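Local coordinates for protein beta-agarase (Persicobacter, PDB 6AII) that probably hydrolyses the beta-1,4 linkages of agarose to release neoagarobiose, as a beta-agarase of glycoside hydrolase family 16, at residues N134-S139 / E145-E150; H178-R183 / F188-P193; G220-W223 / L229-Y232. One frame throughout, in Å; residues are numbered along the deposited sequence. Where two conformers were deposited one is given.

Three beta hairpins follow one another along the chain, and none nests in or crosses another. Contact 1 closes first, around the five residues between S139 and E145. Contact 2 closes next, around the four residues between R183 and F188. Contact 3 comes last, with five residues between W223 and L229. Contacts 1 and 2 share a sheet, because strands 144-151 and 173-181 are neighbours; E145 O and H178 N are probably hydrogen-bonded. Contact 3 belongs to the other sheet. Its V221, W223 and L229 pack on I146 and I148 of contact 1. Contacts 2 and 3 do not touch; their nearest atoms are about 6 Å apart.

Contact 1 of 3, residues N134-S139 / E145-E150; sequences NVWMIS and EIDICE
The indole of W136 and the carboxylate of E145 pack obliquely, their planes 45° apart. The benzo side of the indole does the touching: W136 CE3 is 3.7 Å from E145 CD. D147 comes in at the root of the ring, with OD1 3.5 Å from W136 CB. The ring lies on the face that W136 shares with E145 and D147, and the bond from NE1 to N285 fixes its rotation. Further along, the amide of N134 and the carboxylate of E150 are turned 70° to each other. A water donates to both, 2.8 Å from N134 OD1. The other oxygen of E150 is held by H174.

The reverse face is apolar. M137 CE lies 4.0 Å from I146 CD1, and I148 CD1 reaches M137 CG. The backbones pair antiparallel, with M137 N 2.8 Å from I146 O. A classic beta bulge puts I148 and C149 both opposite V135: V135 O takes a good bond from C149 N at 3.0 Å and a weak one from I148 N. An alanine at E145 removes the carboxylate beside the indole, and would probably leave a gap next to I138 CD1 and the benzo side of W136 freer to shift.

The bulge lets E145, D147 and E150 all project from the W136 face. This matches the ExDxxE signature of family 16, in whose members the first and last glutamates are the nucleophile and the acid/base. E145 and E150 are therefore probably the corresponding pair.

Contact 2 of 3, residues H178-R183 / F188-P193; sequences HVFNNR and FDDYQP
Residues 178-181 and 189-191 run antiparallel, their axes 4.7 Å apart at closest approach and their directions 159° apart, with V179-Y191 and N181-D189 as the hydrogen-bonded pairs. F180-D190 is the non-hydrogen-bonded pair between them.

H178 makes a short, nearly straight bond to D190. Its ND1 donates to D190 OD1 at 2.7 Å, with an angle of 174°. The acceptor lies in the imidazole plane and uses its syn lone pair. D190 has CG anti to its backbone N (chi1 176°), which leads the carboxylate across the strands to the histidine. One face of the imidazole is covered by Q192, whose CB makes a CH-pi contact 3.8 Å from the H178 ring centroid. The Q192 amide is steadied by S176. The same D190 carboxylate also lies by the ring of F180, with CG 3.4 Å from F180 CE1.

Near the turn, R183 bends back over a face of F188. This is a cation-pi contact, with R183 CZ 4.4 Å from the F188 ring centroid. R183 NH1 lies over the ring of F180 and is bonded to D142 O. F180 CD1 lies 3.7 Å from F188 CE1, the two rings oblique to each other. On the other face of the sheet, N181 ND2 donates to the anti lone pair of D189 OD2 at 3.3 Å, the amide and carboxylate nearly coplanar.

The arrangement is an antiparallel beta hairpin that extends the mixed sheet beyond strand 144-151. H178 also touches E145 and D147, so the hairpin borders the ExDxxE strand of the family 16 fold.

Contact 3 of 3, residues G220-W223 / L229-Y232; sequences GVYW and LEYY
V221 lays its CG2 methyl over one face of the Y231 ring, a CH-pi contact 4.2 Å from the ring centroid. The methyl is displaced toward the rim of the ring. With CG1 of V221 at chi1 67°, CG2 is left anti to the backbone N and over the tyrosine. Beside it, on the same face of the sheet, L229 CD2 reaches W223 CD1 at 3.8 Å.

The opposite face holds Y222, E230 and Y232. E230 OE1 lies at the edge of the Y222 ring, 3.5 Å from CD2, with carboxylate and ring planes 84° apart. The same oxygen accepts the hydroxyl of Y232 OH at 2.6 Å, on its anti side and out of the carboxylate plane. E230 OE2 is bonded to H228, so both oxygens are engaged.

The backbone sets these pairs. G220-Y232 and Y222-E230 are hydrogen-bonded antiparallel pairs, and the shortest of their four backbone bonds runs from Y222 N to E230 O at 2.7 Å. Two polar ends are fixed by outside carbonyls: Y231 OH is bonded to S176 O and W223 NE1 to L276 O.

Strand 217-225 is flanked by strand 118-125, and strand 228-233 by strand 236-242. V221, W223 and L229 face strand 144-151 across the beta-sandwich and pack on I146 and I148. On the other side, Y222 and Y232 rest on F119, and W21 meets the Y222 ring edge-to-face.

Contact 1 of 3, residues N134-S139 / E145-E150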
loop_
_atom_site.group_PDB
_atom_site.type_symbol
_atom_site.label_atom_id
_atom_site.label_comp_id
_atom_site.label_asym_id
_atom_site.label_seq_id
_atom_site.Cartn_x
_atom_site.Cartn_y
_atom_site.Cartn_z
ATOM N N ASN A 134 -3.397 -2.522 -1.503
ATOM C CA ASN A 134 -2.024 -2.057 -1.380
ATOM C C ASN A 134 -1.945 -0.511 -1.477
ATOM O O ASN A 134 -2.618 0.087 -2.279
ATOM C CB ASN A 134 -1.167 -2.594 -2.510
ATOM C CG ASN A 134 -1.017 -4.101 -2.512
ATOM O OD1 ASN A 134 -0.967 -4.757 -1.467
ATOM N ND2 ASN A 134 -0.925 -4.619 -3.737
ATOM N N VAL A 135 -1.097 0.050 -0.656
ATOM C CA VAL A 135 -0.718 1.462 -0.680
ATOM C C VAL A 135 0.818 1.483 -0.597
ATOM O O VAL A 135 1.403 1.008 0.374
ATOM C CB VAL A 135 -1.318 2.275 0.475
ATOM C CG1 VAL A 135 -0.973 3.746 0.297
ATOM C CG2 VAL A 135 -2.808 2.105 0.592
ATOM N N TRP A 136 1.473 1.988 -1.642
ATOM C CA TRP A 136 2.914 1.868 -1.684
ATOM C C TRP A 136 3.494 2.949 -2.587
ATOM O O TRP A 136 2.761 3.638 -3.234
ATOM C CB TRP A 136 3.367 0.469 -2.081
ATOM C CG TRP A 136 2.832 -0.044 -3.383
ATOM C CD1 TRP A 136 1.539 -0.375 -3.695
ATOM C CD2 TRP A 136 3.601 -0.311 -4.559
ATOM N NE1 TRP A 136 1.448 -0.862 -4.974
ATOM C CE2 TRP A 136 2.707 -0.817 -5.519
ATOM C CE3 TRP A 136 4.959 -0.138 -4.851
ATOM C CZ2 TRP A 136 3.146 -1.245 -6.761
ATOM C CZ3 TRP A 136 5.383 -0.555 -6.089
ATOM C CH2 TRP A 136 4.468 -1.021 -7.044
ATOM N N MET A 137 4.800 3.072 -2.547
ATOM C CA MET A 137 5.450 4.147 -3.282
ATOM C C MET A 137 6.684 3.573 -3.984
ATOM O O MET A 137 7.359 2.706 -3.435
ATOM C CB MET A 137 5.873 5.243 -2.291
ATOM C CG MET A 137 4.705 5.730 -1.432
ATOM S SD MET A 137 5.039 7.341 -0.653
ATOM C CE MET A 137 6.346 6.865 0.438
ATOM N N ILE A 138 7.014 4.103 -5.161
ATOM C CA ILE A 138 8.217 3.562 -5.849
ATOM C C ILE A 138 8.843 4.647 -6.722
ATOM O O ILE A 138 8.154 5.535 -7.217
ATOM C CB ILE A 138 7.912 2.314 -6.696
ATOM C CG1 ILE A 138 9.216 1.660 -7.182
ATOM C CG2 ILE A 138 6.986 2.591 -7.817
ATOM C CD1 ILE A 138 9.132 0.185 -7.285
ATOM N N SER A 139 10.171 4.580 -6.747
ATOM C CA SER A 139 10.955 5.510 -7.604
ATOM C C SER A 139 10.740 5.203 -9.090
ATOM O O SER A 139 10.345 4.115 -9.496
ATOM C CB SER A 139 12.407 5.435 -7.175
ATOM O OG SER A 139 12.969 4.177 -7.523
ATOM N N GLU A 145 11.622 1.597 -3.035
ATOM C CA GLU A 145 10.161 1.440 -2.799
ATOM C C GLU A 145 9.884 1.522 -1.288
ATOM O O GLU A 145 10.629 0.967 -0.488
ATOM C CB GLU A 145 9.756 0.086 -3.371
ATOM C CG GLU A 145 8.357 -0.410 -2.967
ATOM C CD GLU A 145 7.969 -1.763 -3.508
ATOM O OE1 GLU A 145 8.530 -2.092 -4.570
ATOM O OE2 GLU A 145 7.074 -2.461 -2.887
ATOM N N ILE A 146 8.735 2.102 -0.919
ATOM C CA ILE A 146 8.265 2.055 0.453
ATOM C C ILE A 146 6.845 1.491 0.470
ATOM O O ILE A 146 6.013 1.967 -0.244
ATOM C CB ILE A 146 8.327 3.475 1.066
ATOM C CG1 ILE A 146 9.771 3.951 1.173
ATOM C CG2 ILE A 146 7.605 3.501 2.431
ATOM C CD1 ILE A 146 9.904 5.452 1.435
ATOM N N ASP A 147 6.597 0.504 1.311
ATOM C CA ASP A 147 5.266 -0.129 1.385
ATOM C C ASP A 147 4.560 0.357 2.667
ATOM O O ASP A 147 4.953 -0.085 3.800
ATOM C CB ASP A 147 5.395 -1.639 1.445
ATOM C CG ASP A 147 6.188 -2.133 0.248
ATOM O OD1 ASP A 147 5.845 -1.735 -0.882
ATOM O OD2 ASP A 147 7.230 -2.779 0.501
ATOM N N ILE A 148 3.541 1.224 2.412
ATOM C CA ILE A 148 2.755 1.812 3.447
ATOM C C ILE A 148 1.816 0.744 4.022
ATOM O O ILE A 148 1.643 0.642 5.221
ATOM C CB ILE A 148 2.059 3.074 2.971
ATOM C CG1 ILE A 148 3.115 4.117 2.557
ATOM C CG2 ILE A 148 1.173 3.642 4.053
ATOM C CD1 ILE A 148 2.571 5.362 1.945
ATOM N N CYS A 149 1.208 -0.011 3.140
ATOM C CA CYS A 149 0.224 -1.042 3.553
ATOM C C CYS A 149 0.168 -2.118 2.466
ATOM O O CYS A 149 -0.111 -1.779 1.325
ATOM C CB CYS A 149 -1.149 -0.418 3.697
ATOM S SG CYS A 149 -2.524 -1.640 3.867
ATOM N N GLU A 150 0.426 -3.378 2.810
ATOM C CA GLU A 150 0.007 -4.491 2.004
ATOM C C GLU A 150 -0.857 -5.350 2.914
ATOM O O GLU A 150 -0.438 -5.745 4.001
ATOM C CB GLU A 150 1.132 -5.366 1.403
ATOM C CG GLU A 150 2.127 -4.571 0.627
ATOM C CD GLU A 150 3.214 -5.492 0.077
ATOM O OE1 GLU A 150 4.296 -5.439 0.676
ATOM O OE2 GLU A 150 2.930 -6.318 -0.876
HETATM O O HOH W 1 0.500 -7.149 -1.611
#

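Contact 2 of 3, residues H178-R183 / F188-P193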
loop_
_atom_site.group_PDB
_atom_site.type_symbol
_atom_site.label_atom_id
_atom_site.label_comp_id
_atom_site.label_asym_id
_atom_site.label_seq_id
_atom_site.Cartn_x
_atom_site.Cartn_y
_atom_site.Cartn_z
ATOM N N HIS A 178 11.642 -1.704 -0.027
ATOM C CA HIS A 178 12.589 -2.549 -0.812
ATOM C C HIS A 178 13.654 -1.630 -1.410
ATOM O O HIS A 178 13.308 -0.513 -1.818
ATOM C CB HIS A 178 11.904 -3.283 -1.958
ATOM C CG HIS A 178 10.857 -4.268 -1.557
ATOM N ND1 HIS A 178 11.077 -5.603 -1.694
ATOM C CD2 HIS A 178 9.598 -4.104 -1.065
ATOM C CE1 HIS A 178 9.992 -6.265 -1.304
ATOM N NE2 HIS A 178 9.057 -5.359 -0.894
ATOM N N VAL A 179 14.875 -2.144 -1.421
ATOM C CA VAL A 179 15.867 -1.585 -2.332
ATOM C C VAL A 179 16.406 -2.733 -3.186
ATOM O O VAL A 179 16.746 -3.819 -2.710
ATOM C CB VAL A 179 16.984 -0.817 -1.605
ATOM C CG1 VAL A 179 16.469 0.469 -0.991
ATOM C CG2 VAL A 179 17.694 -1.646 -0.547
ATOM N N PHE A 180 16.445 -2.441 -4.480
ATOM C CA PHE A 180 16.808 -3.377 -5.472
ATOM C C PHE A 180 18.239 -3.108 -5.959
ATOM O O PHE A 180 18.809 -2.065 -5.690
ATOM C CB PHE A 180 15.843 -3.302 -6.652
ATOM C CG PHE A 180 14.412 -3.657 -6.280
ATOM C CD1 PHE A 180 13.998 -4.972 -6.243
ATOM C CD2 PHE A 180 13.501 -2.660 -5.930
ATOM C CE1 PHE A 180 12.701 -5.309 -5.895
ATOM C CE2 PHE A 180 12.200 -3.003 -5.584
ATOM C CZ PHE A 180 11.818 -4.330 -5.534
ATOM N N ASN A 181 18.767 -4.096 -6.674
ATOM C CA ASN A 181 20.121 -3.964 -7.219
ATOM C C ASN A 181 20.171 -4.750 -8.529
ATOM O O ASN A 181 19.575 -5.808 -8.645
ATOM C CB ASN A 181 21.144 -4.487 -6.214
ATOM C CG ASN A 181 22.578 -4.148 -6.584
ATOM O OD1 ASN A 181 22.883 -3.009 -6.918
ATOM N ND2 ASN A 181 23.445 -5.145 -6.513
ATOM N N ASN A 182 20.860 -4.200 -9.525
ATOM C CA ASN A 182 21.114 -4.953 -10.782
ATOM C C ASN A 182 19.817 -5.366 -11.481
ATOM O O ASN A 182 19.671 -6.551 -11.895
ATOM C CB ASN A 182 21.937 -6.216 -10.532
ATOM C CG ASN A 182 23.373 -5.904 -10.194
ATOM O OD1 ASN A 182 23.946 -4.967 -10.735
ATOM N ND2 ASN A 182 23.928 -6.649 -9.262
ATOM N N ARG A 183 18.878 -4.428 -11.643
ATOM C CA ARG A 183 17.604 -4.777 -12.323
ATOM C C ARG A 183 17.822 -5.045 -13.830
ATOM O O ARG A 183 16.914 -5.562 -14.494
ATOM C CB ARG A 183 16.539 -3.701 -12.090
ATOM C CG ARG A 183 16.063 -3.634 -10.642
ATOM C CD ARG A 183 14.847 -2.736 -10.444
ATOM N NE ARG A 183 13.646 -3.411 -10.873
ATOM C CZ ARG A 183 12.761 -4.022 -10.088
ATOM N NH1 ARG A 183 12.356 -3.495 -8.946
ATOM N NH2 ARG A 183 12.209 -5.148 -10.505
ATOM N N PHE A 188 17.994 -10.143 -10.467
ATOM C CA PHE A 188 18.274 -8.897 -9.739
ATOM C C PHE A 188 18.112 -9.151 -8.231
ATOM O O PHE A 188 17.570 -10.163 -7.829
ATOM C CB PHE A 188 17.388 -7.783 -10.294
ATOM C CG PHE A 188 15.907 -7.954 -10.075
ATOM C CD1 PHE A 188 15.341 -7.681 -8.838
ATOM C CD2 PHE A 188 15.070 -8.322 -11.124
ATOM C CE1 PHE A 188 13.974 -7.817 -8.642
ATOM C CE2 PHE A 188 13.702 -8.448 -10.930
ATOM C CZ PHE A 188 13.159 -8.197 -9.690
ATOM N N ASP A 189 18.683 -8.298 -7.400
ATOM C CA ASP A 189 18.609 -8.477 -6.003
ATOM C C ASP A 189 17.441 -7.623 -5.472
ATOM O O ASP A 189 17.173 -6.552 -5.976
ATOM C CB ASP A 189 19.902 -8.036 -5.324
ATOM C CG ASP A 189 21.107 -8.778 -5.885
ATOM O OD1 ASP A 189 21.045 -10.004 -5.888
ATOM O OD2 ASP A 189 22.061 -8.109 -6.318
ATOM N N ASP A 190 16.850 -8.117 -4.405
ATOM C CA ASP A 190 15.784 -7.368 -3.692
ATOM C C ASP A 190 15.994 -7.496 -2.185
ATOM O O ASP A 190 15.801 -8.604 -1.613
ATOM C CB ASP A 190 14.484 -8.030 -4.070
ATOM C CG ASP A 190 13.263 -7.468 -3.366
ATOM O OD1 ASP A 190 13.439 -6.607 -2.498
ATOM O OD2 ASP A 190 12.175 -7.957 -3.696
ATOM N N TYR A 191 16.370 -6.426 -1.498
ATOM C CA TYR A 191 16.423 -6.420 -0.065
ATOM C C TYR A 191 15.133 -5.787 0.483
ATOM O O TYR A 191 14.807 -4.640 0.135
ATOM C CB TYR A 191 17.596 -5.609 0.521
ATOM C CG TYR A 191 17.492 -5.365 2.001
ATOM C CD1 TYR A 191 17.500 -6.402 2.908
ATOM C CD2 TYR A 191 17.195 -4.094 2.500
ATOM C CE1 TYR A 191 17.342 -6.197 4.271
ATOM C CE2 TYR A 191 16.995 -3.875 3.856
ATOM C CZ TYR A 191 17.032 -4.929 4.746
ATOM O OH TYR A 191 16.801 -4.786 6.072
ATOM N N GLN A 192 14.473 -6.521 1.374
ATOM C CA GLN A 192 13.500 -5.892 2.256
ATOM C C GLN A 192 13.705 -6.438 3.647
ATOM O O GLN A 192 14.077 -7.597 3.811
ATOM C CB GLN A 192 12.058 -6.142 1.806
ATOM C CG GLN A 192 11.544 -7.524 2.086
ATOM C CD GLN A 192 10.050 -7.673 1.893
ATOM O OE1 GLN A 192 9.253 -6.904 2.416
ATOM N NE2 GLN A 192 9.694 -8.672 1.103
ATOM N N PRO A 193 13.429 -5.621 4.639
ATOM C CA PRO A 193 13.438 -6.151 6.001
ATOM C C PRO A 193 12.410 -7.272 6.117
ATOM O O PRO A 193 11.343 -7.208 5.523
ATOM C CB PRO A 193 13.044 -4.954 6.867
ATOM C CG PRO A 193 12.277 -4.098 5.920
ATOM C CD PRO A 193 13.040 -4.206 4.623
#

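Contact 3 of 3, residues G220-W223 / L229-Y232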
loop_
_atom_site.group_PDB
_atom_site.type_symbol
_atom_site.label_atom_id
_atom_site.label_comp_id
_atom_site.label_asym_id
_atom_site.label_seq_id
_atom_site.Cartn_x
_atom_site.Cartn_y
_atom_site.Cartn_z
ATOM N N GLY A 220 -0.102 5.482 7.431
ATOM C CA GLY A 220 0.827 6.472 6.913
ATOM C C GLY A 220 2.267 6.197 7.253
ATOM O O GLY A 220 2.576 5.392 8.157
ATOM N N VAL A 221 3.149 6.881 6.513
ATOM C CA VAL A 221 4.608 6.752 6.758
ATOM C C VAL A 221 5.214 8.147 6.819
ATOM O O VAL A 221 4.832 8.980 6.010
ATOM C CB VAL A 221 5.290 5.892 5.694
ATOM C CG1 VAL A 221 5.291 6.548 4.326
ATOM C CG2 VAL A 221 6.719 5.550 6.060
ATOM N N TYR A 222 6.142 8.323 7.760
ATOM C CA TYR A 222 7.012 9.480 7.764
ATOM C C TYR A 222 8.356 8.999 7.218
ATOM O O TYR A 222 9.079 8.269 7.878
ATOM C CB TYR A 222 7.147 10.080 9.168
ATOM C CG TYR A 222 8.025 11.317 9.301
ATOM C CD1 TYR A 222 8.241 12.142 8.204
ATOM C CD2 TYR A 222 8.559 11.660 10.531
ATOM C CE1 TYR A 222 9.013 13.292 8.339
ATOM C CE2 TYR A 222 9.300 12.830 10.677
ATOM C CZ TYR A 222 9.530 13.620 9.576
ATOM O OH TYR A 222 10.254 14.797 9.621
ATOM N N TRP A 223 8.648 9.423 6.002
ATOM C CA TRP A 223 9.930 9.213 5.409
ATOM C C TRP A 223 10.798 10.446 5.755
ATOM O O TRP A 223 10.693 11.454 5.076
ATOM C CB TRP A 223 9.783 9.006 3.911
ATOM C CG TRP A 223 11.029 8.837 3.090
ATOM C CD1 TRP A 223 12.312 8.603 3.511
ATOM C CD2 TRP A 223 11.074 8.986 1.657
ATOM N NE1 TRP A 223 13.124 8.509 2.393
ATOM C CE2 TRP A 223 12.409 8.789 1.268
ATOM C CE3 TRP A 223 10.077 9.199 0.673
ATOM C CZ2 TRP A 223 12.782 8.836 -0.093
ATOM C CZ3 TRP A 223 10.458 9.255 -0.655
ATOM C CH2 TRP A 223 11.797 9.052 -1.018
ATOM N N LEU A 229 12.452 5.722 8.708
ATOM C CA LEU A 229 11.053 5.575 8.329
ATOM C C LEU A 229 10.232 5.312 9.605
ATOM O O LEU A 229 10.692 4.569 10.495
ATOM C CB LEU A 229 10.879 4.348 7.439
ATOM C CG LEU A 229 11.513 4.339 6.069
ATOM C CD1 LEU A 229 11.237 2.980 5.426
ATOM C CD2 LEU A 229 10.978 5.465 5.216
ATOM N N GLU A 230 9.077 5.975 9.694
ATOM C CA GLU A 230 8.182 5.704 10.802
ATOM C C GLU A 230 6.816 5.394 10.234
ATOM O O GLU A 230 6.320 6.084 9.339
ATOM C CB GLU A 230 7.998 6.893 11.753
ATOM C CG GLU A 230 9.316 7.394 12.334
ATOM C CD GLU A 230 9.212 8.694 13.111
ATOM O OE1 GLU A 230 8.109 9.320 13.144
ATOM O OE2 GLU A 230 10.285 9.145 13.610
ATOM N N TYR A 231 6.143 4.354 10.797
ATOM C CA TYR A 231 4.762 3.973 10.329
ATOM C C TYR A 231 3.725 4.217 11.436
ATOM O O TYR A 231 3.988 4.019 12.639
ATOM C CB TYR A 231 4.771 2.474 10.009
ATOM C CG TYR A 231 5.653 2.084 8.863
ATOM C CD1 TYR A 231 6.998 1.837 9.093
ATOM C CD2 TYR A 231 5.173 1.917 7.576
ATOM C CE1 TYR A 231 7.859 1.465 8.070
ATOM C CE2 TYR A 231 6.039 1.577 6.529
ATOM C CZ TYR A 231 7.369 1.323 6.793
ATOM O OH TYR A 231 8.194 0.950 5.772
ATOM N N TYR A 232 2.522 4.650 10.999
ATOM C CA TYR A 232 1.434 5.029 11.837
ATOM C C TYR A 232 0.169 4.350 11.329
ATOM O O TYR A 232 -0.162 4.423 10.147
ATOM C CB TYR A 232 1.210 6.549 11.762
ATOM C CG TYR A 232 2.386 7.290 12.336
ATOM C CD1 TYR A 232 3.540 7.525 11.586
ATOM C CD2 TYR A 232 2.366 7.693 13.639
ATOM C CE1 TYR A 232 4.655 8.144 12.157
ATOM C CE2 TYR A 232 3.470 8.295 14.225
ATOM C CZ TYR A 232 4.613 8.501 13.491
ATOM O OH TYR A 232 5.659 9.138 14.117
#